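Local coordinates for glycosyl hydrolase (Streptomyces cattleya, PDB 7LR8), which probably hydrolyses the Manβ1-4GlcNAc linkage of the N-glycan core, as a glycosidase of subfamily GH5_18, at residues Ala201-Asp206 / Val375-Gly380; Phe209-Ser214 / Asp368-Arg373; Leu252-Ala257 / Arg395-Leu400. The protein carries 1 engineered substitution. All coordinates share one frame; numbering follows the deposited sequence.

Overall arrangement
From the N terminus, five strands of the (beta/alpha)8 barrel precede 201-206 and 209-214, a sixth comes before 252-257, and the last two follow before the C-terminal part supplies 368-373, 375-380 and 395-400. Interaction 2 closes a loop of 153 residues and lies wholly within the slightly longer loop of interaction 1. Interaction 3 starts later and ends later, so it crosses both. Together they tie helices 200-203, 211-216 and 240-253 to the small parallel sheet around strand 358-362 and to the segment leading into helix 381-391, an example of how contacts far apart in sequence can fasten an appended domain to a catalytic barrel. Trp202, Pro211 and Trp256 meet between the contacts.

Interaction 1. Residues Ala201-Asp206 / Val375-Gly380; sequences AWYLDD and VCAPGG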
ATOM      1  N   ALA B 201     -21.662  11.080   5.949  1.00 18.03           N
ATOM      2  CA  ALA B 201     -22.894  10.733   5.243  1.00 25.14           C
ATOM      3  C   ALA B 201     -24.107  11.453   5.827  1.00 25.52           C
ATOM      4  O   ALA B 201     -25.086  11.682   5.113  1.00 25.28           O
ATOM      5  CB  ALA B 201     -23.118   9.220   5.273  1.00 24.09           C
ATOM      6  N   TRP B 202     -24.068  11.812   7.112  1.00 24.55           N
ATOM      7  CA  TRP B 202     -25.161  12.546   7.741  1.00 23.65           C
ATOM      8  C   TRP B 202     -24.875  14.030   7.922  1.00 21.94           C
ATOM      9  O   TRP B 202     -25.821  14.810   8.046  1.00 23.66           O
ATOM     10  CB  TRP B 202     -25.495  11.949   9.120  1.00 26.79           C
ATOM     11  CG  TRP B 202     -25.510  10.452   9.105  1.00 30.97           C
ATOM     12  CD1 TRP B 202     -24.473   9.617   9.402  1.00 35.01           C
ATOM     13  CD2 TRP B 202     -26.609   9.616   8.745  1.00 28.49           C
ATOM     14  NE1 TRP B 202     -24.862   8.311   9.258  1.00 36.76           N
ATOM     15  CE2 TRP B 202     -26.172   8.282   8.855  1.00 32.06           C
ATOM     16  CE3 TRP B 202     -27.919   9.864   8.342  1.00 23.09           C
ATOM     17  CZ2 TRP B 202     -26.999   7.201   8.576  1.00 32.47           C
ATOM     18  CZ3 TRP B 202     -28.740   8.791   8.068  1.00 29.61           C
ATOM     19  CH2 TRP B 202     -28.278   7.476   8.185  1.00 32.64           C
ATOM     20  N   TYR B 203     -23.607  14.440   7.926  1.00 22.29           N
ATOM     21  CA  TYR B 203     -23.227  15.751   8.426  1.00 27.73           C
ATOM     22  C   TYR B 203     -22.629  16.697   7.388  1.00 22.99           C
ATOM     23  O   TYR B 203     -22.645  17.912   7.619  1.00 24.31           O
ATOM     24  CB  TYR B 203     -22.205  15.599   9.565  1.00 25.09           C
ATOM     25  CG  TYR B 203     -22.736  15.068  10.878  1.00 25.14           C
ATOM     26  CD1 TYR B 203     -24.100  14.839  11.088  1.00 23.73           C
ATOM     27  CD2 TYR B 203     -21.865  14.806  11.922  1.00 22.30           C
ATOM     28  CE1 TYR B 203     -24.564  14.360  12.322  1.00 25.70           C
ATOM     29  CE2 TYR B 203     -22.316  14.336  13.144  1.00 26.80           C
ATOM     30  CZ  TYR B 203     -23.657  14.115  13.342  1.00 26.78           C
ATOM     31  OH  TYR B 203     -24.079  13.654  14.579  1.00 23.56           O
ATOM     32  N   LEU B 204     -22.108  16.188   6.270  1.00 25.80           N
ATOM     33  CA  LEU B 204     -21.311  16.972   5.322  1.00 23.79           C
ATOM     34  C   LEU B 204     -22.134  17.278   4.076  1.00 23.11           C
ATOM     35  O   LEU B 204     -22.459  16.368   3.306  1.00 24.90           O
ATOM     36  CB  LEU B 204     -20.044  16.219   4.929  1.00 29.09           C
ATOM     37  CG  LEU B 204     -18.678  16.570   5.509  1.00 37.93           C
ATOM     38  CD1 LEU B 204     -17.595  16.104   4.552  1.00 32.91           C
ATOM     39  CD2 LEU B 204     -18.563  18.062   5.770  1.00 38.27           C
ATOM     40  N   ASP B 205     -22.430  18.556   3.856  1.00 25.60           N
ATOM     41  CA  ASP B 205     -23.073  18.950   2.609  1.00 29.53           C
ATOM     42  C   ASP B 205     -22.201  18.532   1.433  1.00 29.53           C
ATOM     43  O   ASP B 205     -20.970  18.588   1.501  1.00 31.75           O
ATOM     44  CB  ASP B 205     -23.312  20.461   2.569  1.00 27.01           C
ATOM     45  CG  ASP B 205     -24.201  20.951   3.695  1.00 36.74           C
ATOM     46  OD1 ASP B 205     -25.026  20.172   4.212  1.00 34.89           O
ATOM     47  OD2 ASP B 205     -24.073  22.130   4.064  1.00 38.03           O
ATOM     48  N   ASP B 206     -22.843  18.084   0.359  1.00 31.70           N
ATOM     49  CA  ASP B 206     -22.197  17.701  -0.898  1.00 27.33           C
ATOM     50  C   ASP B 206     -21.364  16.425  -0.797  1.00 26.38           C
ATOM     51  O   ASP B 206     -20.727  16.044  -1.783  1.00 28.22           O
ATOM     52  CB  ASP B 206     -21.321  18.830  -1.460  1.00 36.98           C
ATOM     53  CG  ASP B 206     -22.088  20.125  -1.622  1.00 50.75           C
ATOM     54  OD1 ASP B 206     -23.248  20.075  -2.085  1.00 54.72           O
ATOM     55  OD2 ASP B 206     -21.535  21.191  -1.280  1.00 56.55           O
ATOM     56  N   VAL B 375     -27.293  20.825   8.896  1.00 26.01           N
ATOM     57  CA  VAL B 375     -28.133  21.182  10.036  1.00 27.61           C
ATOM     58  C   VAL B 375     -28.173  20.051  11.051  1.00 25.24           C
ATOM     59  O   VAL B 375     -28.536  20.268  12.214  1.00 23.90           O
ATOM     60  CB  VAL B 375     -29.560  21.553   9.581  1.00 28.64           C
ATOM     61  CG1 VAL B 375     -29.529  22.787   8.681  1.00 28.98           C
ATOM     62  CG2 VAL B 375     -30.246  20.367   8.894  1.00 26.01           C
ATOM     63  N   CYS B 376     -27.802  18.844  10.637  1.00 22.33           N
ATOM     64  CA  CYS B 376     -27.760  17.685  11.514  1.00 24.02           C
ATOM     65  C   CYS B 376     -26.439  17.554  12.252  1.00 26.20           C
ATOM     66  O   CYS B 376     -26.357  16.760  13.197  1.00 22.97           O
ATOM     67  CB  CYS B 376     -28.011  16.406  10.711  1.00 24.33           C
ATOM     68  SG  CYS B 376     -29.626  16.349   9.902  1.00 25.68           S
ATOM     69  N   ALA B 377     -25.414  18.300  11.836  1.00 21.52           N
ATOM     70  CA  ALA B 377     -24.086  18.203  12.411  1.00 22.70           C
ATOM     71  C   ALA B 377     -24.026  18.954  13.734  1.00 23.34           C
ATOM     72  O   ALA B 377     -24.908  19.763  14.034  1.00 26.71           O
ATOM     73  CB  ALA B 377     -23.057  18.779  11.441  1.00 23.87           C
ATOM     74  N   PRO B 378     -23.004  18.695  14.549  1.00 24.34           N
ATOM     75  CA  PRO B 378     -22.803  19.510  15.756  1.00 28.44           C
ATOM     76  C   PRO B 378     -22.837  20.997  15.425  1.00 29.93           C
ATOM     77  O   PRO B 378     -22.225  21.452  14.457  1.00 29.24           O
ATOM     78  CB  PRO B 378     -21.421  19.067  16.251  1.00 35.09           C
ATOM     79  CG  PRO B 378     -21.312  17.634  15.783  1.00 30.30           C
ATOM     80  CD  PRO B 378     -22.034  17.584  14.461  1.00 26.49           C
ATOM     81  N   GLY B 379     -23.577  21.760  16.232  1.00 28.67           N
ATOM     82  CA  GLY B 379     -23.810  23.160  15.949  1.00 34.93           C
ATOM     83  C   GLY B 379     -25.017  23.438  15.076  1.00 32.86           C
ATOM     84  O   GLY B 379     -25.463  24.592  15.015  1.00 36.38           O
ATOM     85  N   GLY B 380     -25.571  22.409  14.413  1.00 29.82           N
ATOM     86  CA  GLY B 380     -26.688  22.603  13.515  1.00 26.99           C
ATOM     87  C   GLY B 380     -28.027  22.653  14.228  1.00 33.70           C
ATOM     88  O   GLY B 380     -28.180  22.207  15.368  1.00 27.92           O
TER
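Tyr203 turns one ring face to CA of Ala377 and the ring CD of Pro378, where a type II beta turn from Ala377 to Gly380 leads into helix 381-391. The contact joins the (beta/alpha)8 barrel, at helix 200-203 just beyond strand 194-196, to the C-terminal domain. It illustrates how an aromatic ring can dock on a turn largely through C-H groups over its face. Ala377 CA sits 3.7 Å from the centroid of the Tyr203 ring and only 16° off its normal, a CH-pi contact over the face. Pro378 adds a second one on that face: its CD lies 4.0 Å from the same centroid, nearer the CE2 side, and the two side chains cross at about a right angle. The methyl of Ala377 sits beside the root of the ring, its CB 3.8 Å from CG of Tyr203. With CG anti to its own carbonyl carbon (chi1 -72°), Tyr203 holds its ring beside the backbone N, where the face meets Ala377 and Pro378.

Cys376 completes the footprint. Its carbonyl O approaches CE1 of Tyr203 at 3.1 Å, coming in obliquely, and the same oxygen accepts a hydrogen bond from Tyr248 OH of helix 240-253. Its CB rests 3.8 Å from the backbone O of Trp202, so the preceding residue of the helix is also met. The Tyr203 side chain lies about 8 Å from a bound GlcNAc, close to the glycan pocket although not among the residues that line it. On the other side of the partnership, Gly379 takes the positive phi that the third place of this turn requires, its N bonded to Tyr235 OH, and Gly380 stands at the N-cap of the next helix. The turn is closed by Gly380 N, which donates to Ala377 O at 2.8 Å.

Interaction 2. Residues Phe209-Ser214 / Asp368-Arg373; sequences FTPAHS and DQAPAR
Asp368 meets the start of helix 211-216 through water: its backbone O receives one water shared with OG1 of Thr210 and another shared with N of Ala212. Thr210 is the N-cap, and its OG1 also accepts from His213 N at 3.1 Å, so the Asp368 carbonyl is coupled to the capping group. Next along the chain, Gln369 sets its CA 3.9 Å from CG2 of Thr210. Ala370 then packs its CB 3.8 Å from CD of Pro211. Arg373 ends the walk. Its chain bends at chi3 (87°) and lays the guanidinium with one face under Pro211 CD. NE makes a nearly straight bond (178°) to Ala370 O, in the guanidinium plane; NH2 reaches Gln369 O at 2.9 Å, above that carbonyl's plane; NH1 crosses to Phe209 O at 3.0 Å. His207 O is a further partner of NH2. A leucine in place of Arg373 would probably leave the carbonyls of Phe209, Gln369 and Ala370 without this donor and free the 368-373 loop to shift. The chemistry implies a buried cation fixed largely by backbone oxygens, whose partial charges probably help to offset its own.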
ATOM      1  N   PHE B 209     -21.883  10.170  -0.442  1.00 19.60           N
ATOM      2  CA  PHE B 209     -22.633   9.122   0.229  1.00 21.27           C
ATOM      3  C   PHE B 209     -23.671   9.798   1.106  1.00 23.11           C
ATOM      4  O   PHE B 209     -23.332  10.683   1.899  1.00 20.85           O
ATOM      5  CB  PHE B 209     -21.699   8.221   1.040  1.00 16.74           C
ATOM      6  CG  PHE B 209     -20.919   7.238   0.192  1.00 18.84           C
ATOM      7  CD1 PHE B 209     -19.777   7.637  -0.495  1.00 18.14           C
ATOM      8  CD2 PHE B 209     -21.319   5.911   0.103  1.00 22.05           C
ATOM      9  CE1 PHE B 209     -19.054   6.722  -1.277  1.00 19.63           C
ATOM     10  CE2 PHE B 209     -20.610   4.992  -0.672  1.00 20.20           C
ATOM     11  CZ  PHE B 209     -19.473   5.399  -1.368  1.00 20.66           C
ATOM     12  N   THR B 210     -24.935   9.430   0.921  1.00 21.75           N
ATOM     13  CA  THR B 210     -26.039  10.199   1.476  1.00 22.51           C
ATOM     14  C   THR B 210     -26.730   9.461   2.617  1.00 26.00           C
ATOM     15  O   THR B 210     -26.539   8.253   2.805  1.00 23.91           O
ATOM     16  CB  THR B 210     -27.075  10.512   0.388  1.00 21.63           C
ATOM     17  OG1 THR B 210     -27.709   9.293  -0.033  1.00 21.57           O
ATOM     18  CG2 THR B 210     -26.413  11.193  -0.817  1.00 21.95           C
ATOM     19  N   PRO B 211     -27.542  10.167   3.412  1.00 21.37           N
ATOM     20  CA  PRO B 211     -28.379   9.452   4.390  1.00 23.12           C
ATOM     21  C   PRO B 211     -29.291   8.430   3.738  1.00 20.67           C
ATOM     22  O   PRO B 211     -29.519   7.350   4.294  1.00 22.10           O
ATOM     23  CB  PRO B 211     -29.178  10.576   5.057  1.00 21.83           C
ATOM     24  CG  PRO B 211     -28.351  11.822   4.845  1.00 19.88           C
ATOM     25  CD  PRO B 211     -27.695  11.631   3.508  1.00 22.66           C
ATOM     26  N   ALA B 212     -29.821   8.745   2.560  1.00 22.16           N
ATOM     27  CA  ALA B 212     -30.675   7.790   1.863  1.00 22.96           C
ATOM     28  C   ALA B 212     -29.920   6.505   1.525  1.00 24.89           C
ATOM     29  O   ALA B 212     -30.476   5.406   1.651  1.00 25.07           O
ATOM     30  CB  ALA B 212     -31.247   8.433   0.601  1.00 24.77           C
ATOM     31  N   HIS B 213     -28.654   6.617   1.091  1.00 22.24           N
ATOM     32  CA  HIS B 213     -27.871   5.413   0.807  1.00 19.79           C
ATOM     33  C   HIS B 213     -27.754   4.534   2.046  1.00 22.80           C
ATOM     34  O   HIS B 213     -27.895   3.307   1.962  1.00 23.49           O
ATOM     35  CB  HIS B 213     -26.462   5.761   0.319  1.00 20.16           C
ATOM     36  CG  HIS B 213     -26.397   6.498  -0.985  1.00 23.72           C
ATOM     37  ND1 HIS B 213     -25.384   7.389  -1.268  1.00 24.57           N
ATOM     38  CD2 HIS B 213     -27.170   6.444  -2.097  1.00 23.93           C
ATOM     39  CE1 HIS B 213     -25.552   7.876  -2.483  1.00 24.47           C
ATOM     40  NE2 HIS B 213     -26.626   7.317  -3.010  1.00 25.59           N
ATOM     41  N   SER B 214     -27.465   5.143   3.200  1.00 20.94           N
ATOM     42  CA  SER B 214     -27.247   4.365   4.417  1.00 19.40           C
ATOM     43  C   SER B 214     -28.529   3.688   4.893  1.00 19.06           C
ATOM     44  O   SER B 214     -28.497   2.556   5.392  1.00 20.92           O
ATOM     45  CB  SER B 214     -26.686   5.266   5.518  1.00 19.14           C
ATOM     46  OG  SER B 214     -25.317   5.562   5.273  1.00 21.45           O
ATOM     47  N   ASP B 368     -32.957  13.754  -3.043  1.00 44.21           N
ATOM     48  CA  ASP B 368     -32.497  12.632  -2.235  1.00 45.59           C
ATOM     49  C   ASP B 368     -31.013  12.714  -1.902  1.00 40.77           C
ATOM     50  O   ASP B 368     -30.468  11.772  -1.316  1.00 39.39           O
ATOM     51  CB  ASP B 368     -32.801  11.313  -2.945  1.00 60.51           C
ATOM     52  CG  ASP B 368     -34.266  10.937  -2.863  1.00 71.07           C
ATOM     53  OD1 ASP B 368     -34.840  11.016  -1.755  1.00 69.06           O
ATOM     54  OD2 ASP B 368     -34.844  10.573  -3.911  1.00 78.09           O
ATOM     55  N   GLN B 369     -30.350  13.814  -2.253  1.00 44.57           N
ATOM     56  CA  GLN B 369     -28.919  13.965  -2.041  1.00 42.40           C
ATOM     57  C   GLN B 369     -28.575  14.831  -0.832  1.00 41.33           C
ATOM     58  O   GLN B 369     -27.397  15.129  -0.619  1.00 38.18           O
ATOM     59  CB  GLN B 369     -28.268  14.529  -3.301  1.00 39.91           C
ATOM     60  CG  GLN B 369     -28.477  13.630  -4.512  1.00 50.41           C
ATOM     61  CD  GLN B 369     -27.925  14.218  -5.791  1.00 61.67           C
ATOM     62  OE1 GLN B 369     -27.230  15.232  -5.772  1.00 62.66           O
ATOM     63  NE2 GLN B 369     -28.228  13.576  -6.916  1.00 65.93           N
ATOM     64  N   ALA B 370     -29.575  15.241  -0.051  1.00 31.29           N
ATOM     65  CA  ALA B 370     -29.377  15.938   1.216  1.00 34.44           C
ATOM     66  C   ALA B 370     -28.367  17.088   1.138  1.00 34.29           C
ATOM     67  O   ALA B 370     -27.357  17.082   1.848  1.00 30.62           O
ATOM     68  CB  ALA B 370     -28.976  14.948   2.301  1.00 31.16           C
ATOM     69  N   PRO B 371     -28.618  18.097   0.297  1.00 33.43           N
ATOM     70  CA  PRO B 371     -27.641  19.191   0.139  1.00 32.17           C
ATOM     71  C   PRO B 371     -27.506  20.107   1.355  1.00 36.47           C
ATOM     72  O   PRO B 371     -26.577  20.926   1.382  1.00 33.76           O
ATOM     73  CB  PRO B 371     -28.188  19.968  -1.062  1.00 36.09           C
ATOM     74  CG  PRO B 371     -29.663  19.721  -0.996  1.00 33.97           C
ATOM     75  CD  PRO B 371     -29.807  18.297  -0.551  1.00 34.02           C
ATOM     76  N   ALA B 372     -28.391  20.015   2.349  1.00 30.88           N
ATOM     77  CA  ALA B 372     -28.294  20.873   3.525  1.00 27.77           C
ATOM     78  C   ALA B 372     -28.254  20.049   4.804  1.00 32.39           C
ATOM     79  O   ALA B 372     -28.760  20.477   5.846  1.00 33.63           O
ATOM     80  CB  ALA B 372     -29.444  21.880   3.565  1.00 29.18           C
ATOM     81  N   ARG B 373     -27.642  18.867   4.748  1.00 24.87           N
ATOM     82  CA  ARG B 373     -27.637  17.973   5.897  1.00 24.54           C
ATOM     83  C   ARG B 373     -26.802  18.497   7.051  1.00 27.36           C
ATOM     84  O   ARG B 373     -26.915  17.962   8.162  1.00 25.08           O
ATOM     85  CB  ARG B 373     -27.135  16.591   5.483  1.00 24.68           C
ATOM     86  CG  ARG B 373     -25.650  16.523   5.157  1.00 23.59           C
ATOM     87  CD  ARG B 373     -25.299  15.161   4.558  1.00 24.11           C
ATOM     88  NE  ARG B 373     -25.482  15.132   3.112  1.00 25.69           N
ATOM     89  CZ  ARG B 373     -24.852  14.294   2.305  1.00 26.98           C
ATOM     90  NH1 ARG B 373     -24.004  13.409   2.805  1.00 26.91           N
ATOM     91  NH2 ARG B 373     -25.065  14.354   0.996  1.00 28.75           N
TER
HETATM   92  O   HOH W   1     -29.154   9.649  -2.253  1.00 29.00           O
HETATM   93  O   HOH W   2     -30.300  11.527   1.271  1.00 25.99           O

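Interaction 3. Residues Leu252-Ala257 / Arg395-Leu400; sequences LAKAWA and RPTTVL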
ATOM      1  N   LEU B 252     -31.694   9.640  14.220  1.00 20.89           N
ATOM      2  CA  LEU B 252     -31.594  10.418  12.992  1.00 22.05           C
ATOM      3  C   LEU B 252     -31.663   9.514  11.772  1.00 22.32           C
ATOM      4  O   LEU B 252     -32.364   9.820  10.799  1.00 22.19           O
ATOM      5  CB  LEU B 252     -30.288  11.216  12.982  1.00 21.52           C
ATOM      6  CG  LEU B 252     -29.981  12.054  11.737  1.00 23.39           C
ATOM      7  CD1 LEU B 252     -31.032  13.137  11.574  1.00 25.83           C
ATOM      8  CD2 LEU B 252     -28.593  12.668  11.831  1.00 20.68           C
ATOM      9  N   ALA B 253     -30.941   8.392  11.816  1.00 21.38           N
ATOM     10  CA  ALA B 253     -30.860   7.499  10.664  1.00 22.75           C
ATOM     11  C   ALA B 253     -32.232   6.952  10.287  1.00 21.89           C
ATOM     12  O   ALA B 253     -32.485   6.655   9.111  1.00 22.73           O
ATOM     13  CB  ALA B 253     -29.885   6.360  10.963  1.00 24.11           C
ATOM     14  N   LYS B 254     -33.134   6.842  11.260  1.00 22.25           N
ATOM     15  CA  LYS B 254     -34.474   6.340  11.009  1.00 22.34           C
ATOM     16  C   LYS B 254     -35.282   7.238  10.078  1.00 26.44           C
ATOM     17  O   LYS B 254     -36.211   6.747   9.426  1.00 25.58           O
ATOM     18  CB  LYS B 254     -35.218   6.167  12.335  1.00 23.01           C
ATOM     19  CG  LYS B 254     -34.644   5.053  13.207  1.00 23.68           C
ATOM     20  CD  LYS B 254     -35.354   4.942  14.541  1.00 24.32           C
ATOM     21  CE  LYS B 254     -34.778   3.780  15.344  1.00 25.42           C
ATOM     22  NZ  LYS B 254     -35.393   3.687  16.681  1.00 24.01           N
ATOM     23  N   ALA B 255     -34.968   8.538  10.002  1.00 24.64           N
ATOM     24  CA  ALA B 255     -35.802   9.431   9.201  1.00 24.34           C
ATOM     25  C   ALA B 255     -35.848   9.012   7.737  1.00 23.85           C
ATOM     26  O   ALA B 255     -36.866   9.229   7.069  1.00 23.40           O
ATOM     27  CB  ALA B 255     -35.311  10.873   9.317  1.00 25.23           C
ATOM     28  N   TRP B 256     -34.772   8.413   7.229  1.00 23.81           N
ATOM     29  CA  TRP B 256     -34.638   8.091   5.812  1.00 24.96           C
ATOM     30  C   TRP B 256     -35.037   6.662   5.472  1.00 27.44           C
ATOM     31  O   TRP B 256     -35.005   6.290   4.295  1.00 26.18           O
ATOM     32  CB  TRP B 256     -33.195   8.338   5.342  1.00 24.96           C
ATOM     33  CG  TRP B 256     -32.859   9.788   5.158  1.00 25.25           C
ATOM     34  CD1 TRP B 256     -32.981  10.524   4.014  1.00 26.08           C
ATOM     35  CD2 TRP B 256     -32.346  10.681   6.156  1.00 25.80           C
ATOM     36  NE1 TRP B 256     -32.579  11.820   4.238  1.00 24.41           N
ATOM     37  CE2 TRP B 256     -32.193  11.943   5.550  1.00 22.00           C
ATOM     38  CE3 TRP B 256     -32.013  10.536   7.511  1.00 26.92           C
ATOM     39  CZ2 TRP B 256     -31.703  13.052   6.242  1.00 25.76           C
ATOM     40  CZ3 TRP B 256     -31.530  11.639   8.200  1.00 25.49           C
ATOM     41  CH2 TRP B 256     -31.378  12.879   7.563  1.00 27.64           C
ATOM     42  N   ALA B 257     -35.411   5.851   6.459  1.00 25.65           N
ATOM     43  CA  ALA B 257     -35.782   4.469   6.179  1.00 27.55           C
ATOM     44  C   ALA B 257     -37.136   4.397   5.486  1.00 28.77           C
ATOM     45  O   ALA B 257     -38.067   5.136   5.819  1.00 31.67           O
ATOM     46  CB  ALA B 257     -35.822   3.650   7.474  1.00 23.06           C
ATOM     47  N   ARG B 395     -37.666  12.144  24.704  1.00 24.34           N
ATOM     48  CA  ARG B 395     -37.257  10.942  23.984  1.00 23.23           C
ATOM     49  C   ARG B 395     -37.560  11.047  22.483  1.00 25.29           C
ATOM     50  O   ARG B 395     -38.315  10.241  21.938  1.00 25.02           O
ATOM     51  CB  ARG B 395     -37.922   9.709  24.585  1.00 24.91           C
ATOM     52  CG  ARG B 395     -37.767   9.591  26.121  1.00 25.42           C
ATOM     53  CD  ARG B 395     -38.329   8.250  26.681  1.00 26.31           C
ATOM     54  NE  ARG B 395     -37.757   7.122  25.949  1.00 25.96           N
ATOM     55  CZ  ARG B 395     -38.428   6.369  25.079  1.00 27.05           C
ATOM     56  NH1 ARG B 395     -39.715   6.597  24.860  1.00 25.36           N
ATOM     57  NH2 ARG B 395     -37.808   5.384  24.433  1.00 25.34           N
ATOM     58  N   PRO B 396     -36.988  12.037  21.798  1.00 21.82           N
ATOM     59  CA  PRO B 396     -37.382  12.287  20.405  1.00 21.05           C
ATOM     60  C   PRO B 396     -36.878  11.217  19.448  1.00 21.77           C
ATOM     61  O   PRO B 396     -35.799  10.645  19.627  1.00 21.56           O
ATOM     62  CB  PRO B 396     -36.730  13.640  20.096  1.00 22.49           C
ATOM     63  CG  PRO B 396     -35.499  13.660  20.974  1.00 22.75           C
ATOM     64  CD  PRO B 396     -35.951  12.973  22.263  1.00 22.94           C
ATOM     65  N   THR B 397     -37.688  10.950  18.415  1.00 20.10           N
ATOM     66  CA  THR B 397     -37.192  10.377  17.173  1.00 20.15           C
ATOM     67  C   THR B 397     -37.119  11.502  16.144  1.00 20.93           C
ATOM     68  O   THR B 397     -37.254  12.683  16.484  1.00 24.56           O
ATOM     69  CB  THR B 397     -38.064   9.206  16.689  1.00 22.38           C
ATOM     70  OG1 THR B 397     -37.430   8.574  15.564  1.00 20.89           O
ATOM     71  CG2 THR B 397     -39.460   9.671  16.283  1.00 23.82           C
ATOM     72  N   THR B 398     -36.897  11.149  14.874  1.00 20.77           N
ATOM     73  CA  THR B 398     -36.850  12.135  13.799  1.00 22.87           C
ATOM     74  C   THR B 398     -37.782  11.720  12.667  1.00 27.10           C
ATOM     75  O   THR B 398     -38.142  10.545  12.521  1.00 25.44           O
ATOM     76  CB  THR B 398     -35.419  12.344  13.253  1.00 27.03           C
ATOM     77  OG1 THR B 398     -34.935  11.151  12.608  1.00 23.06           O
ATOM     78  CG2 THR B 398     -34.467  12.729  14.376  1.00 26.55           C
ATOM     79  N   VAL B 399     -38.186  12.711  11.874  1.00 22.76           N
ATOM     80  CA  VAL B 399     -39.034  12.484  10.706  1.00 23.52           C
ATOM     81  C   VAL B 399     -38.627  13.484   9.631  1.00 30.46           C
ATOM     82  O   VAL B 399     -38.334  14.645   9.929  1.00 26.92           O
ATOM     83  CB  VAL B 399     -40.535  12.598  11.064  1.00 23.47           C
ATOM     84  CG1 VAL B 399     -40.893  14.010  11.512  1.00 23.69           C
ATOM     85  CG2 VAL B 399     -41.409  12.170   9.876  1.00 25.92           C
ATOM     86  N   LEU B 400     -38.583  13.024   8.378  1.00 26.32           N
ATOM     87  CA  LEU B 400     -38.233  13.906   7.273  1.00 28.17           C
ATOM     88  C   LEU B 400     -39.332  14.931   7.015  1.00 28.97           C
ATOM     89  O   LEU B 400     -40.525  14.657   7.190  1.00 28.87           O
ATOM     90  CB  LEU B 400     -37.983  13.101   5.998  1.00 30.00           C
ATOM     91  CG  LEU B 400     -36.656  12.363   5.875  1.00 31.77           C
ATOM     92  CD1 LEU B 400     -36.583  11.716   4.495  1.00 33.14           C
ATOM     93  CD2 LEU B 400     -35.487  13.320   6.090  1.00 34.54           C
TER
HETATM   94  O   HOH W   3     -39.172  10.379   8.021  1.00 27.85           O
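Leu400 lays its CD2 methyl over one face of the Trp256 indole, the two side chains crossing at about a right angle. The methyl stands 3.9 Å from the centroid of the five-membered ring and 24° off its normal, a CH-pi contact displaced toward the rim; CE2 of Trp256 is the nearest ring atom to it, at 3.6 Å. A chi1 of -77° turns the branch point of Leu400 away from its own carbonyl carbon, so that CG rests 3.4 Å from the O of Ala255 and both methyls reach the indole, CD1 leaning to CD1 of Trp256.

Ala255 occupies the middle of the contact. Its CB is wedged between CG of Leu400 and OG1 of Thr398, the latter at 3.3 Å. The hydroxyl of Thr398 is itself engaged with Glu251 O, one residue before the segment, and its CG2 packs 3.9 Å from CA of Leu252. One water links Ala255 O, to which it donates, and Leu400 N, from which it accepts, each at 2.7 Å. Where Thr397 and Val399 bond to the partner strand 358-362, Leu400 N points away from that strand and is served by the water instead.

Strand 397-400 is an outer strand of a three-stranded parallel sheet, with its inner edge paired to strand 358-362 through Thr397 and Val399. Its side chains alternate accordingly: Thr398 and Leu400 face the end of helix 240-253, whereas Val399 turns to His409 and Leu410 of helix 407-413. Thr397 OG1 bonds Glu251 OE1, and Trp256 also touches Val362, so the barrel helix and the residues following it abut both the edge strand and central strand 358-362.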